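Local structure of quinone oxidoreductase (1IZ0) at residues 163-166 with 167-171; 41-45 with 46-50. The protein binds NADPH and probably uses it to reduce quinones, as a member of the medium-chain dehydrogenase/reductase family. All blocks are in the same frame, centred on the assembly; numbering follows the deposited sequence.

In the fold
From the N terminus, the chain first meets contact 2, where residues 41-45 belong to the last turns of helix 39-46 and residues 46-50 lead into the loop that runs on towards strand 62-67, in the GroES-like part of the enzyme. Contact 2 has closed before contact 1 opens, so the two lie in series, neither nested nor crossed. Contact 1, residues 163-166 with 167-171, forms the short helix 164-168 and the turn after it, linking strand 152-157 to strand 173-176 at one edge of the parallel six-stranded sheet of the nucleotide-binding part. The contacts fall on opposite sides of the chain's centre, their nearest atoms about 19 Å apart.

Contact 1 of 2, residues 163-166 with 167-171; sequences LALP and LALGA
Leu163 meets Leu167 through the backbone: Leu167 N donates to Leu163 O at 3.2 Å. The side chain of Leu163 takes no part in this bond; it packs on Ala157, Ala174 and Thr176 of the two neighbouring strands, a mainly apolar surface that suits leucine. One residue on, Ala164 O accepts from Ala168 N at 2.9 Å. Both alanines are exposed, and a lone methyl serves well where a helix faces outward; that of Ala168 rests against the carbonyls, its CB 3.3 Å from Ala164 O.

Leu165 continues the i to i+4 ladder, its O taking the N-H of Leu169 at 2.8 Å, and it also meets Leu169 by its side chain. The two leucine side chains lie at a slant to each other, with Leu165 CD2 4.2 Å from Leu169 CD1. At Leu169, CG stands anti to the carbonyl carbon (chi1 -72°), which brings it close beside Leu165 O. Helix 164-168 is the crossover helix of the beta-alpha-beta unit between strands 152-157 and 173-176, part of the Rossmann-type fold. It packs beside helix 137-148, where both leucines touch Thr140 and so help to hold the two helices together.

Pro166 has no N-H to give, a small cost in the first turn of a helix, and its buried ring packs on Ala134 and Ala155. Its carbonyl does the capping: Ala171 N reaches Pro166 O at 3.1 Å, nearly straight at 162°, while Gly170 N turns back to Leu167 O. This is a Schellman motif. Gly170 carries it with a phi of 126°, a conformation in which a side chain would press on the preceding carbonyl, hence glycine. Beyond it, the small CB of Ala171 sits 3.3 Å from Pro166 O and is buried against Val153 and Ala155.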
ATOM      1  N   LEU A 163      13.929  -4.495  11.702  1.00 24.39           N
ATOM      2  CA  LEU A 163      14.110  -3.100  12.074  1.00 22.89           C
ATOM      3  C   LEU A 163      15.175  -2.300  11.325  1.00 23.54           C
ATOM      4  O   LEU A 163      15.083  -1.077  11.248  1.00 23.71           O
ATOM      5  CB  LEU A 163      14.370  -3.025  13.575  1.00 20.75           C
ATOM      6  CG  LEU A 163      13.293  -3.704  14.422  1.00 20.78           C
ATOM      7  CD1 LEU A 163      13.668  -3.601  15.892  1.00 23.01           C
ATOM      8  CD2 LEU A 163      11.938  -3.045  14.166  1.00 21.58           C
ATOM      9  N   ALA A 164      16.183  -2.977  10.779  1.00 23.36           N
ATOM     10  CA  ALA A 164      17.249  -2.288  10.056  1.00 20.52           C
ATOM     11  C   ALA A 164      16.759  -1.468   8.851  1.00 20.66           C
ATOM     12  O   ALA A 164      17.212  -0.345   8.631  1.00 20.83           O
ATOM     13  CB  ALA A 164      18.294  -3.294   9.612  1.00 19.26           C
ATOM     14  N   LEU A 165      15.827  -2.015   8.081  1.00 21.42           N
ATOM     15  CA  LEU A 165      15.315  -1.317   6.896  1.00 22.95           C
ATOM     16  C   LEU A 165      14.605   0.006   7.216  1.00 22.08           C
ATOM     17  O   LEU A 165      14.921   1.052   6.636  1.00 21.21           O
ATOM     18  CB  LEU A 165      14.354  -2.225   6.121  1.00 23.41           C
ATOM     19  CG  LEU A 165      14.571  -2.416   4.621  1.00 28.96           C
ATOM     20  CD1 LEU A 165      13.262  -2.926   3.992  1.00 25.04           C
ATOM     21  CD2 LEU A 165      15.008  -1.108   3.976  1.00 25.86           C
ATOM     22  N   PRO A 166      13.616  -0.025   8.124  1.00 21.52           N
ATOM     23  CA  PRO A 166      12.893   1.202   8.483  1.00 22.18           C
ATOM     24  C   PRO A 166      13.846   2.267   9.026  1.00 21.58           C
ATOM     25  O   PRO A 166      13.713   3.454   8.729  1.00 21.31           O
ATOM     26  CB  PRO A 166      11.914   0.724   9.553  1.00 22.41           C
ATOM     27  CG  PRO A 166      11.681  -0.707   9.186  1.00 24.13           C
ATOM     28  CD  PRO A 166      13.052  -1.192   8.827  1.00 21.00           C
ATOM     29  N   LEU A 167      14.800   1.826   9.839  1.00 21.28           N
ATOM     30  CA  LEU A 167      15.788   2.721  10.435  1.00 21.49           C
ATOM     31  C   LEU A 167      16.589   3.342   9.285  1.00 20.46           C
ATOM     32  O   LEU A 167      16.850   4.547   9.261  1.00 20.46           O
ATOM     33  CB  LEU A 167      16.697   1.908  11.370  1.00 19.89           C
ATOM     34  CG  LEU A 167      17.272   2.462  12.681  1.00 22.58           C
ATOM     35  CD1 LEU A 167      18.794   2.573  12.574  1.00 17.92           C
ATOM     36  CD2 LEU A 167      16.629   3.795  13.030  1.00 19.52           C
ATOM     37  N   ALA A 168      16.950   2.517   8.310  1.00 19.17           N
ATOM     38  CA  ALA A 168      17.708   2.996   7.161  1.00 17.75           C
ATOM     39  C   ALA A 168      16.897   3.983   6.326  1.00 19.93           C
ATOM     40  O   ALA A 168      17.447   4.946   5.771  1.00 20.05           O
ATOM     41  CB  ALA A 168      18.139   1.825   6.308  1.00 15.36           C
ATOM     42  N   LEU A 169      15.589   3.756   6.241  1.00 19.31           N
ATOM     43  CA  LEU A 169      14.732   4.635   5.457  1.00 20.21           C
ATOM     44  C   LEU A 169      14.537   6.023   6.067  1.00 21.06           C
ATOM     45  O   LEU A 169      13.975   6.912   5.421  1.00 21.12           O
ATOM     46  CB  LEU A 169      13.372   3.972   5.223  1.00 18.24           C
ATOM     47  CG  LEU A 169      13.450   2.808   4.231  1.00 18.11           C
ATOM     48  CD1 LEU A 169      12.214   1.944   4.344  1.00 16.22           C
ATOM     49  CD2 LEU A 169      13.627   3.361   2.813  1.00 17.63           C
ATOM     50  N   GLY A 170      14.989   6.208   7.307  1.00 21.87           N
ATOM     51  CA  GLY A 170      14.852   7.505   7.948  1.00 22.10           C
ATOM     52  C   GLY A 170      14.166   7.540   9.308  1.00 23.40           C
ATOM     53  O   GLY A 170      14.066   8.608   9.917  1.00 23.93           O
ATOM     54  N   ALA A 171      13.685   6.403   9.798  1.00 21.57           N
ATOM     55  CA  ALA A 171      13.015   6.398  11.100  1.00 21.50           C
ATOM     56  C   ALA A 171      13.972   6.872  12.192  1.00 20.87           C
ATOM     57  O   ALA A 171      15.150   6.525  12.174  1.00 19.87           O
ATOM     58  CB  ALA A 171      12.502   5.005  11.427  1.00 17.48           C
TER

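Contact 2 of 2, residues 41-45 with 46-50; sequences DHLMR and LGAYL
Tyr49 folds back on the helix end and meets Leu43 and Met44, a selenomethionine here. Its CB lies 3.9 Å from Leu43 CB, and those two side chains run roughly perpendicular. Met44 CG is equally near Tyr49 CB, and its SE stands 5.1 Å from the Tyr49 ring centroid in an oblique Met-aromatic contact; the long, flexible methionine chain, bent at chi3 (63°), suits this place. On another flank, Leu46 CD1 comes 3.6 Å from His42 CE1, the imidazole having swung there with CG anti to its backbone N (chi1 169°).

A Schellman motif positions these groups. Leu43 O takes two N-H groups from opposite faces of its plane, Ala48 N at 2.8 Å and Leu46 N at 3.1 Å, the latter well above the plane. A weak bond joins Gly47 N to Met44 O, and positive phi makes glycine apt.

Farther out, Tyr49 OH hydrogen-bonds Trp243 NE1, while Arg45 forms a salt bridge from NH1 to Glu283 and a hydrogen bond from NH2 to Gly11 O. Phe39, an NADPH-binding residue, meets the His42 ring. Held at both CB and hydroxyl, the Tyr49 side chain is probably fixed in direction.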
ATOM      1  N   ASP A  41      -5.714  -8.047  -2.292  1.00 25.45           N
ATOM      2  CA  ASP A  41      -5.927  -9.042  -3.337  1.00 25.25           C
ATOM      3  C   ASP A  41      -6.226 -10.386  -2.682  1.00 24.97           C
ATOM      4  O   ASP A  41      -7.062 -11.149  -3.161  1.00 25.36           O
ATOM      5  CB  ASP A  41      -4.689  -9.171  -4.235  1.00 25.78           C
ATOM      6  CG  ASP A  41      -4.434  -7.923  -5.066  1.00 25.68           C
ATOM      7  OD1 ASP A  41      -5.352  -7.492  -5.798  1.00 28.20           O
ATOM      8  OD2 ASP A  41      -3.315  -7.378  -4.995  1.00 25.76           O
ATOM      9  N   HIS A  42      -5.542 -10.675  -1.584  1.00 24.16           N
ATOM     10  CA  HIS A  42      -5.765 -11.929  -0.881  1.00 24.86           C
ATOM     11  C   HIS A  42      -7.172 -11.974  -0.293  1.00 25.09           C
ATOM     12  O   HIS A  42      -7.843 -12.999  -0.369  1.00 24.27           O
ATOM     13  CB  HIS A  42      -4.734 -12.115   0.232  1.00 22.61           C
ATOM     14  CG  HIS A  42      -5.058 -13.239   1.168  1.00 25.21           C
ATOM     15  ND1 HIS A  42      -5.702 -13.043   2.373  1.00 24.97           N
ATOM     16  CD2 HIS A  42      -4.842 -14.573   1.069  1.00 25.29           C
ATOM     17  CE1 HIS A  42      -5.865 -14.208   2.977  1.00 25.45           C
ATOM     18  NE2 HIS A  42      -5.353 -15.152   2.206  1.00 25.26           N
ATOM     19  N   LEU A  43      -7.622 -10.859   0.280  1.00 25.32           N
ATOM     20  CA  LEU A  43      -8.955 -10.802   0.875  1.00 26.82           C
ATOM     21  C   LEU A  43     -10.053 -10.896  -0.175  1.00 26.57           C
ATOM     22  O   LEU A  43     -11.126 -11.443   0.080  1.00 26.04           O
ATOM     23  CB  LEU A  43      -9.133  -9.508   1.678  1.00 25.39           C
ATOM     24  CG  LEU A  43      -8.263  -9.396   2.931  1.00 26.86           C
ATOM     25  CD1 LEU A  43      -8.556  -8.087   3.649  1.00 26.27           C
ATOM     26  CD2 LEU A  43      -8.543 -10.584   3.850  1.00 26.10           C
HETATM   27  N   MSE A  44      -9.787 -10.360  -1.358  1.00 27.18           N
HETATM   28  CA  MSE A  44     -10.772 -10.391  -2.426  1.00 28.39           C
HETATM   29  C   MSE A  44     -10.999 -11.797  -2.961  1.00 26.20           C
HETATM   30  O   MSE A  44     -12.075 -12.100  -3.466  1.00 24.48           O
HETATM   31  CB  MSE A  44     -10.352  -9.452  -3.556  1.00 30.34           C
HETATM   32  CG  MSE A  44     -11.204  -8.203  -3.626  1.00 41.34           C
HETATM   33 SE   MSE A  44     -10.416  -6.819  -4.713  1.00 52.87          SE
HETATM   34  CE  MSE A  44     -10.406  -7.749  -6.420  1.00 47.94           C
ATOM     35  N   ARG A  45      -9.981 -12.650  -2.860  1.00 25.67           N
ATOM     36  CA  ARG A  45     -10.104 -14.035  -3.317  1.00 26.09           C
ATOM     37  C   ARG A  45     -10.991 -14.810  -2.356  1.00 26.14           C
ATOM     38  O   ARG A  45     -11.560 -15.843  -2.711  1.00 27.26           O
ATOM     39  CB  ARG A  45      -8.736 -14.723  -3.362  1.00 24.76           C
ATOM     40  CG  ARG A  45      -7.877 -14.328  -4.519  1.00 24.96           C
ATOM     41  CD  ARG A  45      -6.558 -15.084  -4.493  1.00 27.63           C
ATOM     42  NE  ARG A  45      -6.730 -16.535  -4.567  1.00 23.02           N
ATOM     43  CZ  ARG A  45      -5.746 -17.374  -4.870  1.00 23.82           C
ATOM     44  NH1 ARG A  45      -4.538 -16.894  -5.124  1.00 23.38           N
ATOM     45  NH2 ARG A  45      -5.962 -18.686  -4.919  1.00 23.52           N
ATOM     46  N   LEU A  46     -11.089 -14.313  -1.127  1.00 26.39           N
ATOM     47  CA  LEU A  46     -11.896 -14.965  -0.103  1.00 28.36           C
ATOM     48  C   LEU A  46     -13.252 -14.295   0.055  1.00 28.96           C
ATOM     49  O   LEU A  46     -14.099 -14.768   0.811  1.00 30.78           O
ATOM     50  CB  LEU A  46     -11.165 -14.941   1.241  1.00 29.12           C
ATOM     51  CG  LEU A  46      -9.722 -15.446   1.264  1.00 28.92           C
ATOM     52  CD1 LEU A  46      -9.211 -15.424   2.698  1.00 30.06           C
ATOM     53  CD2 LEU A  46      -9.650 -16.853   0.696  1.00 30.91           C
ATOM     54  N   GLY A  47     -13.457 -13.196  -0.664  1.00 29.28           N
ATOM     55  CA  GLY A  47     -14.711 -12.476  -0.570  1.00 30.00           C
ATOM     56  C   GLY A  47     -14.808 -11.779   0.774  1.00 31.46           C
ATOM     57  O   GLY A  47     -15.904 -11.529   1.284  1.00 31.59           O
ATOM     58  N   ALA A  48     -13.651 -11.455   1.345  1.00 31.50           N
ATOM     59  CA  ALA A  48     -13.593 -10.796   2.647  1.00 31.53           C
ATOM     60  C   ALA A  48     -13.096  -9.353   2.580  1.00 32.25           C
ATOM     61  O   ALA A  48     -12.634  -8.815   3.582  1.00 32.88           O
ATOM     62  CB  ALA A  48     -12.705 -11.601   3.584  1.00 29.77           C
ATOM     63  N   TYR A  49     -13.194  -8.721   1.413  1.00 31.15           N
ATOM     64  CA  TYR A  49     -12.728  -7.344   1.272  1.00 32.24           C
ATOM     65  C   TYR A  49     -13.875  -6.335   1.147  1.00 34.01           C
ATOM     66  O   TYR A  49     -15.013  -6.704   0.852  1.00 34.79           O
ATOM     67  CB  TYR A  49     -11.806  -7.230   0.054  1.00 30.10           C
ATOM     68  CG  TYR A  49     -11.043  -5.926  -0.023  1.00 29.95           C
ATOM     69  CD1 TYR A  49     -11.093  -5.134  -1.172  1.00 28.83           C
ATOM     70  CD2 TYR A  49     -10.271  -5.476   1.054  1.00 28.72           C
ATOM     71  CE1 TYR A  49     -10.400  -3.925  -1.245  1.00 27.97           C
ATOM     72  CE2 TYR A  49      -9.572  -4.263   0.987  1.00 27.62           C
ATOM     73  CZ  TYR A  49      -9.644  -3.497  -0.166  1.00 27.25           C
ATOM     74  OH  TYR A  49      -8.968  -2.301  -0.244  1.00 29.58           O
ATOM     75  N   LEU A  50     -13.572  -5.061   1.377  1.00 36.09           N
ATOM     76  CA  LEU A  50     -14.580  -4.010   1.278  1.00 37.52           C
ATOM     77  C   LEU A  50     -15.298  -4.085  -0.069  1.00 37.18           C
ATOM     78  O   LEU A  50     -16.522  -3.979  -0.120  1.00 38.36           O
ATOM     79  CB  LEU A  50     -13.939  -2.629   1.464  1.00 38.51           C
ATOM     80  CG  LEU A  50     -13.374  -2.311   2.854  1.00 40.00           C
ATOM     81  CD1 LEU A  50     -14.474  -2.474   3.893  1.00 40.06           C
ATOM     82  CD2 LEU A  50     -12.209  -3.231   3.173  1.00 41.21           C
TER